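Local coordinates for protein holliday junction resolvase Hjc (Sulfolobus solfataricus, PDB 4TKD) that resolves Holliday junctions during genetic recombination, using magnesium to nick opposing strands of four-way DNA so that the products can be ligated, at residues P39-I44 against G73-F77. Numbering follows the deposited sequence.
Sequences PIPDII and GIIEF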
loop_
_atom_site.group_PDB
_atom_site.type_symbol
_atom_site.label_atom_id
_atom_site.label_comp_id
_atom_site.label_asym_id
_atom_site.label_seq_id
_atom_site.Cartn_x
_atom_site.Cartn_y
_atom_site.Cartn_z
ATOM N N PRO C 39 5.403 6.650 19.762
ATOM C CA PRO C 39 3.955 6.625 19.945
ATOM C C PRO C 39 3.393 5.360 19.333
ATOM O O PRO C 39 3.967 4.765 18.404
ATOM C CB PRO C 39 3.463 7.891 19.247
ATOM C CG PRO C 39 4.444 8.123 18.191
ATOM C CD PRO C 39 5.787 7.651 18.738
ATOM N N ILE C 40 2.302 4.926 19.923
ATOM C CA ILE C 40 1.569 3.731 19.529
ATOM C C ILE C 40 0.191 4.187 19.101
ATOM O O ILE C 40 -0.440 4.964 19.829
ATOM C CB ILE C 40 1.519 2.729 20.734
ATOM C CG1 ILE C 40 2.945 2.165 21.061
ATOM C CG2 ILE C 40 0.523 1.575 20.507
ATOM C CD1 ILE C 40 3.057 1.517 22.417
ATOM N N PRO C 41 -0.330 3.723 17.946
ATOM C CA PRO C 41 -1.726 4.082 17.578
ATOM C C PRO C 41 -2.746 3.742 18.684
ATOM O O PRO C 41 -2.587 2.734 19.386
ATOM C CB PRO C 41 -1.970 3.267 16.303
ATOM C CG PRO C 41 -0.589 2.986 15.764
ATOM C CD PRO C 41 0.258 2.783 16.969
ATOM N N ASP C 42 -3.766 4.613 18.870
ATOM C CA ASP C 42 -4.832 4.493 19.882
ATOM C C ASP C 42 -5.547 3.184 19.836
ATOM O O ASP C 42 -5.867 2.636 20.889
ATOM C CB ASP C 42 -5.857 5.645 19.779
ATOM C CG ASP C 42 -5.249 6.992 20.106
ATOM O OD1 ASP C 42 -4.535 7.089 21.127
ATOM O OD2 ASP C 42 -5.486 7.946 19.344
ATOM N N ILE C 43 -5.807 2.683 18.622
ATOM C CA ILE C 43 -6.515 1.432 18.417
ATOM C C ILE C 43 -5.750 0.590 17.428
ATOM O O ILE C 43 -5.379 1.070 16.342
ATOM C CB ILE C 43 -7.968 1.671 17.922
ATOM C CG1 ILE C 43 -8.804 2.532 18.906
ATOM C CG2 ILE C 43 -8.676 0.335 17.608
ATOM C CD1 ILE C 43 -10.110 3.131 18.290
ATOM N N ILE C 44 -5.529 -0.673 17.807
ATOM C CA ILE C 44 -4.903 -1.656 16.953
ATOM C C ILE C 44 -5.930 -2.760 16.816
ATOM O O ILE C 44 -6.348 -3.338 17.815
ATOM C CB ILE C 44 -3.542 -2.165 17.496
ATOM C CG1 ILE C 44 -2.520 -1.034 17.517
ATOM C CG2 ILE C 44 -3.015 -3.340 16.657
ATOM C CD1 ILE C 44 -1.390 -1.258 18.495
ATOM N N GLY C 73 6.038 8.947 14.410
ATOM C CA GLY C 73 6.029 7.700 15.168
ATOM C C GLY C 73 4.926 6.751 14.763
ATOM O O GLY C 73 5.192 5.561 14.620
ATOM N N ILE C 74 3.690 7.261 14.529
ATOM C CA ILE C 74 2.578 6.404 14.103
ATOM C C ILE C 74 2.767 5.915 12.663
ATOM O O ILE C 74 2.380 4.791 12.356
ATOM C CB ILE C 74 1.141 6.901 14.452
ATOM C CG1 ILE C 74 0.828 8.259 13.789
ATOM C CG2 ILE C 74 0.910 6.902 15.963
ATOM C CD1 ILE C 74 -0.603 8.686 13.742
ATOM N N ILE C 75 3.385 6.771 11.790
ATOM C CA ILE C 75 3.684 6.460 10.384
ATOM C C ILE C 75 4.694 5.288 10.374
ATOM O O ILE C 75 4.573 4.339 9.585
ATOM C CB ILE C 75 4.229 7.728 9.636
ATOM C CG1 ILE C 75 3.095 8.717 9.269
ATOM C CG2 ILE C 75 5.019 7.346 8.365
ATOM C CD1 ILE C 75 3.559 10.159 8.993
ATOM N N GLU C 76 5.684 5.377 11.248
ATOM C CA GLU C 76 6.758 4.397 11.376
ATOM C C GLU C 76 6.226 3.040 11.911
ATOM O O GLU C 76 6.595 1.981 11.394
ATOM C CB GLU C 76 7.880 4.952 12.274
ATOM C CG GLU C 76 9.000 5.721 11.581
ATOM C CD GLU C 76 9.676 5.031 10.411
ATOM O OE1 GLU C 76 9.192 5.252 9.284
ATOM O OE2 GLU C 76 10.758 4.432 10.583
ATOM N N PHE C 77 5.345 3.085 12.915
ATOM C CA PHE C 77 4.695 1.888 13.481
ATOM C C PHE C 77 3.901 1.209 12.347
ATOM O O PHE C 77 4.059 0.009 12.150
ATOM C CB PHE C 77 3.749 2.302 14.636
ATOM C CG PHE C 77 3.170 1.196 15.487
ATOM C CD1 PHE C 77 2.052 0.481 15.063
ATOM C CD2 PHE C 77 3.733 0.882 16.724
ATOM C CE1 PHE C 77 1.515 -0.539 15.852
ATOM C CE2 PHE C 77 3.206 -0.154 17.504
ATOM C CZ PHE C 77 2.091 -0.848 17.069
#
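G73, in the helix 68-81, meets P39 in the loop that leads into strand 43-47 and to D42, inferred to be a magnesium ligand; the contact thus lays the helix against the loop that carries D42 into that strand, beside the presumed metal site of this PD-(D/E)XK nuclease fold. P39 CG comes within 3.4 Å of G73 CA, tighter than usual for two carbons. Glycine suits this turn of the helix because a beta carbon would run into P39 CD, and without one the pyrrolidine ring can lie directly on the backbone.

I74 follows with its CG2 methyl, which sits 3.9 Å from P41 N and touches the rings of both P39 and P41 at looser van der Waals range. A branched aliphatic residue fits here: with chi1 at 61°, CG2 is anti to the carbonyl carbon and serves the prolines, while the side chain also touches E55, another inferred magnesium ligand.

F77 lies one helical turn beyond G73, its backbone N hydrogen-bonded to G73 O. CG anti to the backbone N (chi1 -170°) swings the ring toward the loop, where P41 CD lies over one face in a CH-pi contact, 3.6 Å from the centroid and 16° off the normal. Proline offers a rigid, electron-poor C-H beside its nitrogen, well matched to an aromatic face. The ring also packs on L53 of strand 50-58 and V26 of the second subunit, placing it at the interface with that subunit. An alanine in place of F77 would probably leave P41 without its aromatic partner and open a gap beside I44. At the far end of the ring, F77 CZ meets the I44 CD1 methyl at 3.8 Å.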